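Local coordinates for fiber protein (Duck adenovirus 1, PDB 6ITX) that probably attaches the virus to host cells through the receptor-binding head at the C-terminal end of its capsid fiber, at residues F161-C166 against N176-P181; T192-A197 against T258-I263; L210-N215 against V253-T258; G214-E219 against A262-F267; E222-T227 against Y247-T252. All coordinates share one frame; numbering follows the deposited sequence.

Interaction 1: residues F161-C166 against N176-P181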
# COMPACT_ATOMS: atom_id res chain seq x y z
N PHE A 161 8.59 5.10 17.99
CA PHE A 161 7.56 5.03 19.01
C PHE A 161 6.49 4.01 18.62
O PHE A 161 6.26 3.76 17.43
CB PHE A 161 6.96 6.41 19.29
CG PHE A 161 6.27 7.05 18.10
CD1 PHE A 161 6.97 7.87 17.24
CD2 PHE A 161 4.91 6.86 17.88
CE1 PHE A 161 6.34 8.49 16.15
CE2 PHE A 161 4.25 7.47 16.80
CZ PHE A 161 4.96 8.28 15.94
N GLY A 162 5.87 3.42 19.63
CA GLY A 162 4.85 2.39 19.44
C GLY A 162 3.51 2.86 19.97
O GLY A 162 3.44 3.51 21.02
N LEU A 163 2.45 2.52 19.25
CA LEU A 163 1.09 2.88 19.62
C LEU A 163 0.23 1.64 19.51
O LEU A 163 0.54 0.71 18.77
CB LEU A 163 0.51 3.94 18.69
CG LEU A 163 1.24 5.26 18.62
CD1 LEU A 163 0.82 5.97 17.36
CD2 LEU A 163 0.92 6.10 19.86
N VAL A 164 -0.87 1.64 20.23
CA VAL A 164 -1.86 0.59 20.07
C VAL A 164 -3.16 1.24 19.65
O VAL A 164 -3.52 2.30 20.17
CB VAL A 164 -2.03 -0.25 21.35
CG1 VAL A 164 -3.02 -1.37 21.14
CG2 VAL A 164 -0.66 -0.81 21.81
N LEU A 165 -3.83 0.62 18.69
CA LEU A 165 -5.19 0.97 18.31
C LEU A 165 -6.09 -0.08 18.91
O LEU A 165 -5.93 -1.27 18.64
CB LEU A 165 -5.37 0.98 16.79
CG LEU A 165 -4.41 1.81 15.95
CD1 LEU A 165 -5.08 2.10 14.62
CD2 LEU A 165 -3.97 3.09 16.68
N CYS A 166 -7.06 0.35 19.71
CA CYS A 166 -8.04 -0.55 20.32
C CYS A 166 -9.44 -0.11 19.93
O CYS A 166 -10.14 0.54 20.71
CB CYS A 166 -7.89 -0.59 21.84
SG CYS A 166 -8.78 -1.97 22.55
N ASN A 176 -6.64 -0.64 25.70
CA ASN A 176 -6.44 0.70 25.17
C ASN A 176 -5.17 1.30 25.73
O ASN A 176 -5.20 2.36 26.38
CB ASN A 176 -7.65 1.58 25.49
CG ASN A 176 -7.79 2.72 24.52
OD1 ASN A 176 -6.98 2.88 23.63
ND2 ASN A 176 -8.85 3.51 24.68
N LEU A 177 -4.03 0.64 25.48
CA LEU A 177 -2.76 1.06 26.06
C LEU A 177 -2.38 2.48 25.67
O LEU A 177 -1.68 3.16 26.43
CB LEU A 177 -1.64 0.12 25.65
CG LEU A 177 -1.40 -1.14 26.49
CD1 LEU A 177 -2.69 -1.72 27.02
CD2 LEU A 177 -0.65 -2.14 25.64
N SER A 178 -2.81 2.96 24.50
CA SER A 178 -2.43 4.31 24.10
C SER A 178 -3.43 5.35 24.56
O SER A 178 -3.18 6.55 24.40
CB SER A 178 -2.25 4.39 22.58
OG SER A 178 -1.14 3.61 22.16
N GLY A 179 -4.55 4.92 25.12
CA GLY A 179 -5.56 5.82 25.66
C GLY A 179 -6.36 6.57 24.63
O GLY A 179 -6.67 7.74 24.85
N TRP A 180 -6.70 5.95 23.51
CA TRP A 180 -7.53 6.65 22.53
C TRP A 180 -8.91 6.87 23.13
O TRP A 180 -9.31 6.15 24.04
CB TRP A 180 -7.64 5.86 21.22
CG TRP A 180 -6.34 5.77 20.43
CD1 TRP A 180 -5.39 4.82 20.55
CD2 TRP A 180 -5.88 6.67 19.40
NE1 TRP A 180 -4.35 5.06 19.66
CE2 TRP A 180 -4.64 6.19 18.95
CE3 TRP A 180 -6.41 7.84 18.81
CZ2 TRP A 180 -3.90 6.83 17.94
CZ3 TRP A 180 -5.67 8.48 17.82
CH2 TRP A 180 -4.43 7.97 17.39
N PRO A 181 -9.63 7.89 22.68
CA PRO A 181 -11.04 8.01 23.05
C PRO A 181 -11.83 6.84 22.48
O PRO A 181 -11.31 6.01 21.73
CB PRO A 181 -11.47 9.34 22.44
CG PRO A 181 -10.20 10.12 22.31
CD PRO A 181 -9.15 9.09 21.96

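Interaction 2: residues T192-A197 against T258-I263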
# COMPACT_ATOMS: atom_id res chain seq x y z
N THR A 192 -20.41 -1.93 15.47
CA THR A 192 -19.42 -1.80 14.40
C THR A 192 -17.97 -1.83 14.87
O THR A 192 -17.15 -2.43 14.15
CB THR A 192 -19.72 -0.53 13.60
OG1 THR A 192 -20.92 -0.74 12.84
CG2 THR A 192 -18.56 -0.20 12.65
N PRO A 193 -17.57 -1.22 16.00
CA PRO A 193 -16.16 -1.33 16.41
C PRO A 193 -15.59 -2.74 16.37
O PRO A 193 -14.42 -2.91 16.00
CB PRO A 193 -16.19 -0.76 17.83
CG PRO A 193 -17.21 0.26 17.76
CD PRO A 193 -18.30 -0.31 16.89
N LEU A 194 -16.40 -3.75 16.70
CA LEU A 194 -15.90 -5.12 16.75
C LEU A 194 -15.45 -5.63 15.39
O LEU A 194 -14.67 -6.59 15.33
CB LEU A 194 -16.97 -6.04 17.34
CG LEU A 194 -17.43 -5.71 18.76
CD1 LEU A 194 -18.42 -6.74 19.20
CD2 LEU A 194 -16.25 -5.65 19.72
N TYR A 195 -15.91 -5.03 14.30
CA TYR A 195 -15.50 -5.49 12.98
C TYR A 195 -14.07 -5.10 12.66
O TYR A 195 -13.53 -5.58 11.65
CB TYR A 195 -16.43 -4.94 11.89
CG TYR A 195 -17.71 -5.73 11.72
CD1 TYR A 195 -18.35 -6.31 12.81
CD2 TYR A 195 -18.27 -5.90 10.46
CE1 TYR A 195 -19.52 -7.05 12.66
CE2 TYR A 195 -19.45 -6.62 10.29
CZ TYR A 195 -20.07 -7.19 11.39
OH TYR A 195 -21.23 -7.92 11.23
N PHE A 196 -13.47 -4.25 13.48
CA PHE A 196 -12.14 -3.70 13.25
C PHE A 196 -11.11 -4.26 14.22
O PHE A 196 -10.01 -3.70 14.34
CB PHE A 196 -12.18 -2.18 13.35
CG PHE A 196 -13.01 -1.51 12.28
CD1 PHE A 196 -14.37 -1.34 12.45
CD2 PHE A 196 -12.41 -1.02 11.13
CE1 PHE A 196 -15.13 -0.71 11.50
CE2 PHE A 196 -13.16 -0.40 10.15
CZ PHE A 196 -14.53 -0.23 10.35
N ALA A 197 -11.42 -5.32 14.95
CA ALA A 197 -10.36 -6.10 15.55
C ALA A 197 -9.70 -6.94 14.46
O ALA A 197 -10.32 -7.31 13.46
CB ALA A 197 -10.91 -6.99 16.66
N THR A 258 -11.14 -9.80 26.89
CA THR A 258 -11.72 -10.45 25.72
C THR A 258 -10.61 -11.02 24.83
O THR A 258 -9.45 -10.62 24.90
CB THR A 258 -12.62 -9.49 24.91
OG1 THR A 258 -11.98 -8.21 24.79
CG2 THR A 258 -13.99 -9.33 25.59
N THR A 259 -11.01 -11.99 24.00
CA THR A 259 -10.17 -12.76 23.07
C THR A 259 -9.66 -11.94 21.86
O THR A 259 -9.02 -12.52 20.97
CB THR A 259 -10.98 -13.98 22.59
OG1 THR A 259 -10.35 -14.58 21.44
CG2 THR A 259 -12.41 -13.57 22.23
N LEU A 260 -9.89 -10.63 21.82
CA LEU A 260 -9.80 -9.85 20.59
C LEU A 260 -8.39 -9.32 20.35
O LEU A 260 -7.61 -9.10 21.29
CB LEU A 260 -10.77 -8.67 20.64
CG LEU A 260 -12.25 -9.01 20.66
CD1 LEU A 260 -13.04 -7.77 20.27
CD2 LEU A 260 -12.53 -10.17 19.71
N ASN A 261 -8.09 -9.07 19.07
CA ASN A 261 -6.78 -8.59 18.63
C ASN A 261 -6.82 -7.08 18.43
O ASN A 261 -7.65 -6.57 17.67
CB ASN A 261 -6.36 -9.25 17.31
CG ASN A 261 -6.08 -10.73 17.45
OD1 ASN A 261 -5.64 -11.21 18.49
ND2 ASN A 261 -6.32 -11.46 16.37
N ALA A 262 -5.91 -6.36 19.09
CA ALA A 262 -5.74 -4.95 18.79
C ALA A 262 -4.67 -4.84 17.71
O ALA A 262 -4.16 -5.85 17.22
CB ALA A 262 -5.39 -4.17 20.05
N ILE A 263 -4.31 -3.61 17.32
CA ILE A 263 -3.28 -3.38 16.31
C ILE A 263 -2.14 -2.58 16.94
O ILE A 263 -2.36 -1.48 17.45
CB ILE A 263 -3.82 -2.65 15.08
CG1 ILE A 263 -4.87 -3.51 14.38
CG2 ILE A 263 -2.70 -2.37 14.11
CD1 ILE A 263 -6.27 -3.04 14.69

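Interaction 3: residues L210-N215 against V253-T258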
# COMPACT_ATOMS: atom_id res chain seq x y z
N LEU A 210 1.78 -7.86 24.41
CA LEU A 210 2.34 -6.62 24.94
C LEU A 210 2.22 -6.55 26.46
O LEU A 210 1.22 -6.99 27.04
CB LEU A 210 1.66 -5.38 24.36
CG LEU A 210 1.68 -5.18 22.85
CD1 LEU A 210 1.00 -3.86 22.53
CD2 LEU A 210 3.10 -5.25 22.25
N ALA A 211 3.23 -5.97 27.09
CA ALA A 211 3.15 -5.68 28.51
C ALA A 211 2.08 -4.62 28.77
O ALA A 211 1.76 -3.79 27.91
CB ALA A 211 4.52 -5.22 29.04
N VAL A 212 1.52 -4.64 29.99
CA VAL A 212 0.55 -3.60 30.37
C VAL A 212 1.22 -2.33 30.91
O VAL A 212 0.53 -1.31 31.10
CB VAL A 212 -0.46 -4.15 31.40
CG1 VAL A 212 -1.70 -3.30 31.41
CG2 VAL A 212 -0.83 -5.57 31.02
N THR A 213 2.53 -2.34 31.13
CA THR A 213 3.24 -1.18 31.65
C THR A 213 3.79 -0.30 30.53
O THR A 213 3.69 -0.60 29.33
CB THR A 213 4.38 -1.63 32.56
OG1 THR A 213 5.32 -2.38 31.79
CG2 THR A 213 3.85 -2.47 33.75
N GLY A 214 4.40 0.82 30.94
CA GLY A 214 4.80 1.87 30.02
C GLY A 214 5.97 1.55 29.13
O GLY A 214 6.34 2.39 28.30
N ASN A 215 6.60 0.39 29.28
CA ASN A 215 7.65 -0.02 28.35
C ASN A 215 7.15 -1.12 27.42
O ASN A 215 7.90 -2.02 27.04
CB ASN A 215 8.91 -0.45 29.11
CG ASN A 215 8.67 -1.63 30.05
OD1 ASN A 215 7.52 -1.98 30.37
ND2 ASN A 215 9.76 -2.25 30.50
N VAL A 253 -2.87 -7.83 24.68
CA VAL A 253 -2.28 -7.33 25.91
C VAL A 253 -2.47 -8.37 27.01
O VAL A 253 -3.54 -8.96 27.15
CB VAL A 253 -2.87 -5.96 26.30
CG1 VAL A 253 -1.96 -5.26 27.30
CG2 VAL A 253 -3.01 -5.09 25.05
N ASN A 254 -1.42 -8.54 27.83
CA ASN A 254 -1.24 -9.73 28.65
C ASN A 254 -2.48 -10.08 29.47
O ASN A 254 -2.82 -11.26 29.60
CB ASN A 254 -0.02 -9.55 29.58
CG ASN A 254 0.49 -10.87 30.16
OD1 ASN A 254 -0.29 -11.69 30.67
ND2 ASN A 254 1.80 -11.09 30.05
N THR A 255 -3.18 -9.07 29.99
CA THR A 255 -4.21 -9.28 31.00
C THR A 255 -5.54 -8.63 30.59
O THR A 255 -6.10 -7.79 31.29
CB THR A 255 -3.68 -8.74 32.33
OG1 THR A 255 -2.95 -7.53 32.09
CG2 THR A 255 -2.74 -9.76 33.00
N GLY A 256 -6.07 -9.06 29.44
CA GLY A 256 -7.29 -8.50 28.90
C GLY A 256 -8.54 -9.25 29.35
O GLY A 256 -8.49 -10.29 30.01
N ALA A 257 -9.69 -8.69 28.95
CA ALA A 257 -11.00 -9.23 29.27
C ALA A 257 -11.67 -9.94 28.10
O ALA A 257 -12.69 -10.62 28.31
CB ALA A 257 -11.92 -8.12 29.79
N THR A 258 -11.14 -9.80 26.89
CA THR A 258 -11.72 -10.45 25.72
C THR A 258 -10.61 -11.02 24.83
O THR A 258 -9.45 -10.62 24.90
CB THR A 258 -12.62 -9.49 24.91
OG1 THR A 258 -11.98 -8.21 24.79
CG2 THR A 258 -13.99 -9.33 25.59

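Interaction 4: residues G214-E219 against A262-F267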
# COMPACT_ATOMS: atom_id res chain seq x y z
N GLY A 214 4.40 0.82 30.94
CA GLY A 214 4.80 1.87 30.02
C GLY A 214 5.97 1.55 29.13
O GLY A 214 6.34 2.39 28.30
N ASN A 215 6.60 0.39 29.28
CA ASN A 215 7.65 -0.02 28.35
C ASN A 215 7.15 -1.12 27.42
O ASN A 215 7.90 -2.02 27.04
CB ASN A 215 8.91 -0.45 29.11
CG ASN A 215 8.67 -1.63 30.05
OD1 ASN A 215 7.52 -1.98 30.37
ND2 ASN A 215 9.76 -2.25 30.50
N PHE A 216 5.90 -1.05 27.01
CA PHE A 216 5.44 -2.06 26.06
C PHE A 216 6.01 -1.87 24.67
O PHE A 216 5.57 -2.53 23.71
CB PHE A 216 3.91 -2.06 25.99
CG PHE A 216 3.32 -0.79 25.42
CD1 PHE A 216 3.21 -0.60 24.05
CD2 PHE A 216 2.84 0.21 26.26
CE1 PHE A 216 2.65 0.57 23.53
CE2 PHE A 216 2.27 1.36 25.74
CZ PHE A 216 2.18 1.54 24.37
N TYR A 217 6.95 -0.96 24.49
CA TYR A 217 7.49 -0.71 23.17
C TYR A 217 8.15 -1.97 22.64
O TYR A 217 8.92 -2.62 23.35
CB TYR A 217 8.48 0.44 23.23
CG TYR A 217 9.26 0.59 21.96
CD1 TYR A 217 8.72 1.29 20.89
CD2 TYR A 217 10.52 0.02 21.79
CE1 TYR A 217 9.40 1.43 19.71
CE2 TYR A 217 11.21 0.15 20.61
CZ TYR A 217 10.64 0.85 19.58
OH TYR A 217 11.32 0.98 18.41
N LYS A 218 7.83 -2.33 21.39
CA LYS A 218 8.44 -3.45 20.68
C LYS A 218 9.06 -2.92 19.39
O LYS A 218 8.35 -2.32 18.58
CB LYS A 218 7.40 -4.55 20.37
CG LYS A 218 6.89 -5.33 21.60
CD LYS A 218 7.90 -6.35 22.11
CE LYS A 218 7.29 -7.26 23.17
NZ LYS A 218 7.93 -8.64 23.21
N GLU A 219 10.37 -3.11 19.23
CA GLU A 219 11.03 -2.76 17.98
C GLU A 219 10.47 -3.65 16.87
O GLU A 219 10.06 -4.78 17.11
CB GLU A 219 12.56 -2.92 18.11
CG GLU A 219 13.42 -2.11 17.07
CD GLU A 219 13.26 -0.57 17.21
OE1 GLU A 219 12.82 0.09 16.21
OE2 GLU A 219 13.60 0.00 18.31
N ALA A 262 -5.91 -6.36 19.09
CA ALA A 262 -5.74 -4.95 18.79
C ALA A 262 -4.67 -4.84 17.71
O ALA A 262 -4.16 -5.85 17.22
CB ALA A 262 -5.39 -4.17 20.05
N ILE A 263 -4.31 -3.61 17.32
CA ILE A 263 -3.28 -3.38 16.31
C ILE A 263 -2.14 -2.58 16.94
O ILE A 263 -2.36 -1.48 17.45
CB ILE A 263 -3.82 -2.65 15.08
CG1 ILE A 263 -4.87 -3.51 14.38
CG2 ILE A 263 -2.70 -2.37 14.11
CD1 ILE A 263 -6.27 -3.04 14.69
N TYR A 264 -0.92 -3.13 16.88
CA TYR A 264 0.30 -2.44 17.28
C TYR A 264 0.92 -1.76 16.07
O TYR A 264 0.93 -2.30 14.96
CB TYR A 264 1.31 -3.41 17.90
CG TYR A 264 2.62 -2.78 18.35
CD1 TYR A 264 2.66 -1.87 19.42
CD2 TYR A 264 3.82 -3.11 17.74
CE1 TYR A 264 3.85 -1.30 19.85
CE2 TYR A 264 5.04 -2.55 18.18
CZ TYR A 264 5.05 -1.65 19.23
OH TYR A 264 6.25 -1.08 19.66
N MET A 265 1.43 -0.56 16.28
CA MET A 265 2.00 0.23 15.20
C MET A 265 3.26 0.88 15.73
O MET A 265 3.18 1.69 16.66
CB MET A 265 1.02 1.29 14.72
CG MET A 265 -0.27 0.66 14.27
SD MET A 265 -1.22 1.79 13.31
CE MET A 265 -1.73 0.73 12.01
N VAL A 266 4.41 0.53 15.17
CA VAL A 266 5.65 1.18 15.54
C VAL A 266 6.09 2.04 14.37
O VAL A 266 6.06 1.60 13.22
CB VAL A 266 6.73 0.16 15.97
CG1 VAL A 266 6.88 -0.94 14.96
CG2 VAL A 266 8.05 0.88 16.20
N PHE A 267 6.44 3.29 14.68
CA PHE A 267 6.86 4.29 13.70
C PHE A 267 8.35 4.50 13.85
O PHE A 267 8.84 4.69 14.97
CB PHE A 267 6.15 5.62 13.92
CG PHE A 267 4.68 5.58 13.71
CD1 PHE A 267 3.85 4.97 14.62
CD2 PHE A 267 4.11 6.17 12.59
CE1 PHE A 267 2.50 4.94 14.42
CE2 PHE A 267 2.76 6.13 12.38
CZ PHE A 267 1.94 5.52 13.29

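Interaction 5: residues E222-T227 against Y247-T252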
# COMPACT_ATOMS: atom_id res chain seq x y z
N GLU A 222 11.20 -7.32 16.50
CA GLU A 222 10.71 -8.26 17.50
C GLU A 222 9.27 -8.64 17.24
O GLU A 222 8.71 -9.48 17.97
CB GLU A 222 10.85 -7.64 18.90
CG GLU A 222 12.07 -6.77 19.04
CD GLU A 222 12.56 -6.65 20.46
OE1 GLU A 222 12.28 -5.61 21.10
OE2 GLU A 222 13.22 -7.61 20.93
N LEU A 223 8.65 -8.06 16.23
CA LEU A 223 7.28 -8.41 15.91
C LEU A 223 7.22 -9.77 15.22
O LEU A 223 8.12 -10.12 14.45
CB LEU A 223 6.66 -7.33 15.02
CG LEU A 223 6.68 -5.95 15.70
CD1 LEU A 223 6.13 -4.89 14.79
CD2 LEU A 223 5.88 -6.00 17.00
N PRO A 224 6.20 -10.57 15.49
CA PRO A 224 6.01 -11.82 14.74
C PRO A 224 5.45 -11.57 13.34
O PRO A 224 4.41 -12.10 12.96
CB PRO A 224 5.04 -12.60 15.62
CG PRO A 224 4.24 -11.52 16.28
CD PRO A 224 5.16 -10.36 16.51
N GLY A 225 6.13 -10.75 12.57
CA GLY A 225 5.58 -10.44 11.28
C GLY A 225 5.00 -9.03 11.29
O GLY A 225 4.49 -8.55 12.31
N TYR A 226 5.10 -8.36 10.14
CA TYR A 226 4.55 -7.03 9.99
C TYR A 226 4.44 -6.72 8.51
O TYR A 226 5.08 -7.36 7.68
CB TYR A 226 5.38 -5.95 10.70
CG TYR A 226 6.81 -5.80 10.20
CD1 TYR A 226 7.08 -5.36 8.90
CD2 TYR A 226 7.89 -6.08 11.04
CE1 TYR A 226 8.39 -5.24 8.44
CE2 TYR A 226 9.20 -5.95 10.59
CZ TYR A 226 9.44 -5.52 9.30
OH TYR A 226 10.73 -5.40 8.84
N THR A 227 3.63 -5.72 8.21
CA THR A 227 3.59 -5.07 6.92
C THR A 227 4.18 -3.69 7.10
O THR A 227 4.12 -3.11 8.19
CB THR A 227 2.15 -4.97 6.41
OG1 THR A 227 1.37 -4.17 7.31
CG2 THR A 227 1.54 -6.37 6.31
N TYR A 247 5.06 0.20 10.79
CA TYR A 247 5.05 -1.26 10.84
C TYR A 247 3.79 -1.69 11.58
O TYR A 247 3.62 -1.35 12.76
CB TYR A 247 6.30 -1.82 11.53
CG TYR A 247 7.58 -1.39 10.87
CD1 TYR A 247 8.06 -0.11 11.05
CD2 TYR A 247 8.30 -2.25 10.03
CE1 TYR A 247 9.21 0.31 10.45
CE2 TYR A 247 9.47 -1.83 9.42
CZ TYR A 247 9.91 -0.53 9.63
OH TYR A 247 11.06 -0.03 9.06
N VAL A 248 2.91 -2.40 10.89
CA VAL A 248 1.64 -2.82 11.46
C VAL A 248 1.74 -4.28 11.82
O VAL A 248 2.21 -5.11 11.03
CB VAL A 248 0.48 -2.58 10.48
CG1 VAL A 248 -0.81 -3.07 11.10
CG2 VAL A 248 0.39 -1.12 10.10
N CYS A 249 1.30 -4.60 13.01
CA CYS A 249 1.30 -5.95 13.51
C CYS A 249 0.24 -6.03 14.59
O CYS A 249 0.28 -5.26 15.56
CB CYS A 249 2.66 -6.33 14.09
SG CYS A 249 2.58 -7.97 14.80
N PRO A 250 -0.74 -6.92 14.45
CA PRO A 250 -1.75 -7.06 15.50
C PRO A 250 -1.13 -7.49 16.82
O PRO A 250 -0.02 -8.03 16.88
CB PRO A 250 -2.69 -8.13 14.93
CG PRO A 250 -2.62 -7.88 13.46
CD PRO A 250 -1.15 -7.62 13.22
N CYS A 251 -1.84 -7.20 17.90
CA CYS A 251 -1.30 -7.42 19.24
C CYS A 251 -2.40 -7.84 20.20
O CYS A 251 -3.60 -7.65 19.95
CB CYS A 251 -0.65 -6.16 19.78
SG CYS A 251 -1.89 -4.86 19.85
N THR A 252 -1.96 -8.40 21.31
CA THR A 252 -2.80 -8.76 22.44
C THR A 252 -2.10 -8.30 23.71
O THR A 252 -0.86 -8.34 23.81
CB THR A 252 -3.08 -10.26 22.48
OG1 THR A 252 -4.24 -10.49 23.28
CG2 THR A 252 -1.91 -11.04 23.08

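Interaction 1: residues F161-C166 against N176-P181
Val164 meets the loop 176-181 through both of its backbone polar atoms. Its N-H points almost straight at Ser178 OG, with N to OG 2.8 Å and an angle of 173° at the hydrogen. The hydroxyl is gripped twice, because it also hydrogen-bonds the carbonyl O of Phe111. On the acceptor side, Trp180 NE1 lies 2.9 Å from Val164 O, but the N-H...O angle of only 121° makes this a weak bond; the carbonyl sits at the indole edge, near the ring plane. Leu165 comes obliquely to the same indole, its CD2 3.9 Å from Trp180 CE2.

Asn176 fixes the loop from within. Its OD1 accepts from Trp180 N at 3.1 Å, the donor lying above the carbonyl plane, while its ND2 gives to Trp180 O at 2.8 Å. A type I turn over Asn176-Gly179 closes through Gly179 N to Asn176 O. With CG anti to the backbone N (chi1 -156°), the Asn176 amide is swung back to Trp180.

The loop follows strand 160-165, whose alternate bonds, from Phe161, Leu163 and Leu165, go to strand 262-271; Gly162 and Ser178 pair instead with strand 110-114, placing the loop beside that strand.

Interaction 2: residues T192-A197 against T258-I263
Ala197 and Asn261 bring the two backbones nearest to each other, CA to CA 5.3 Å, where a short helix-like turn of 192-195 gives way to extended chain and the segment 258-263 runs into strand 262-271. This is loop-to-strand packing in the beta-sandwich head of the adenovirus fiber, and the segments meet through apolar side chains and carbonyl groups. The turn is held by Tyr195 N to Thr192 O at 2.9 Å and Phe196 N to Pro193 O at 3.0 Å.

Leu260 faces the turn and receives two residues. Its CD1 branch touches Leu194 CD2 at 3.9 Å, the two leucine side chains crossing at about a right angle, and it lies 4.3 Å from the methyl CB of Ala197. That methyl, directed at the other segment, also reaches the backbone, 3.4 Å from Asn261 O. Phe168 packs on both leucines from a loop.

The polar end of Asn261 is engaged by residues beside the contact: ND2 with Ala198 O and OD1 with Arg207 NH2, so the side chain ties the chain just beyond Ala197 to the start of the strand. Tyr195 pairs through its backbone with Ala301, one of the residues lining the bound glutamine, and the side chain of Leu194 is about 9 Å from that ligand.

Ile263 completes the contact from inside the strand. CG1 beside the backbone N (chi1 -63°) turns the ethyl branch back to the loop, setting CD1 3.8 Å from Phe196 O, a carbonyl that is hydrogen-bonded to Tyr298 OH.

Interaction 3: residues L210-N215 against V253-T258
Leu210 and Val253 form a parallel beta bridge, their CA atoms 4.8 Å apart, after which the two backbones diverge into loops. Leu210 uses both of its backbone polar atoms in the manner of parallel pairing: its N bonds to Thr252 O, and its O accepts from Asn254 N at 3.2 Å, with an angle of 147° at the hydrogen. Val253 is thus bracketed by the two residues to which Leu210 is bonded. One step on, Ala211 and Asn254 are already 6.0 Å apart, CA to CA.

The side chains of Leu210 and Val253 project from the same face of the sheet, where Leu177 packs on both. The Val253 methyl CG1 stands anti to the backbone N (chi1 -162°), a torsion that carries it across to the segment 210-215: it rests 3.6 Å from Leu210 O and 3.9 Å from Val212 CG2. These two valines cross at about a right angle. The same CG2 of Val212 meets Asn254 CB at 4.3 Å and lies beside the hydroxyl of Thr255, so a single methyl group touches three successive residues, Val253 to Thr255, as the strand passes into its loop.

Beyond the bridge, each loop has its own fastening. Thr213 OG1 donates to Asn215 OD1 at 2.6 Å within one, and Ala257 N bonds to Asp172 OD1 in the other.

Between these segments the chemistry is one backbone hydrogen bond flanked by methyl packing. The directional bonding is thus confined to the bridge of Leu210 and Val253, both buried, while Val212, Asn254 and Thr255 meet by van der Waals packing at the exposed margin.

Interaction 4: residues G214-E219 against A262-F267
Tyr264 OH accepts the backbone N-H of Lys218, with N to OH 2.7 Å and an angle of 161° at the hydrogen. The phenol reaches the loop because CG is anti to the backbone N (chi1 -180°), extending the side chain outward from its strand. Around the same ring, Lys218 O lies at the edge in the ring plane, and Lys218 CB comes within 3.8 Å of Tyr264 CE2; the rest of the lysine chain leads away.

Two aromatic residues flank this bond. Phe216 meets Tyr264 edge against edge, CE1 to CE1 4.3 Å, each atom near the plane of the other ring. Tyr217 crosses Tyr264 obliquely, its CD1 3.6 Å from Tyr264 OH. Further along the strand, Val266 packs against the same Tyr217 ring, CG2 to CE1 3.8 Å, the side chains at about a right angle.

Further out, Phe216 packs on Val164, Phe111 and Ser113, and Tyr217 on Pro115 and Ser113. Gly214 O accepts from Ser113 OG just upstream, while Glu219 makes a salt bridge to Arg160 on the downstream side. The segment 214-219 is thus bonded to neighbouring residues at both of its ends.

Strand 262-271 runs between strands 160-165 and 241-253, antiparallel to both. Tyr264 and Val266 meet the loop from one face of it, whereas Ile263 and Met265, on the reverse face, pack on Val248; the loop itself lies against strands 110-114 and 160-165.

Interaction 5: residues E222-T227 against Y247-T252
Thr227 and Val248 exchange both backbone hydrogen bonds of an antiparallel hydrogen-bonded pair. Val248 N to Thr227 O measures 3.0 Å, with an angle of 164° at the hydrogen, and Thr227 N to Val248 O 3.2 Å. Two CA-H...O contacts accompany them, from Tyr226 CA to Val248 O at 3.2 Å and from Tyr247 CA to Thr227 O at 3.4 Å.

The aromatic contact is T-shaped. Tyr247 sends its edge into the face of Tyr226, with CD2 over the centre of that ring, the centroids 4.8 Å apart and the planes at 87°. Although their planes are perpendicular, the two side chains run alongside each other and point the same way. Tyr226 achieves this with CG set between its backbone N and carbonyl carbon (chi1 61°).

These residues belong to the beta hairpin of strands 226-235 and 241-253 in the head's sheet. Tyr226 and Thr227 also pair antiparallel with a strand of a second subunit, so the sheet continues across the trimer interface.

Apolar packing gathers round Cys249. Leu223 CD1 touches Cys249 CB at 3.8 Å, and Pro224 CD lies 3.9 Å from Cys249 SG. Pro224 is the centre of an inverse gamma turn, closed weakly by Gly225 N to Leu223 O, and its own carbonyl O accepts from Asn206 ND2. Pro224 also packs on Thr234 of the second subunit.

Overall arrangement
Strand 262-271 is the common thread: interactions 2 and 4 both use it, their centres about 17 Å apart, and it is flanked by strand 160-165 of interaction 1 and strand 241-253 of interaction 5. Interactions 4 and 5, with centres about 9 Å apart, are joined by the backbone of Tyr264 and Cys249. Interaction 3 lies where strand 241-253 ends and meets interaction 1 where Val164 CG2 packs on Leu210 CD1 at 3.5 Å. In sequence, interaction 5 is nested inside the loops closed by interactions 2, 3 and 4. In interaction 2 the Leu194 side chain is about 9 Å from the bound glutamine, whereas interaction 5 reaches a neighbouring subunit.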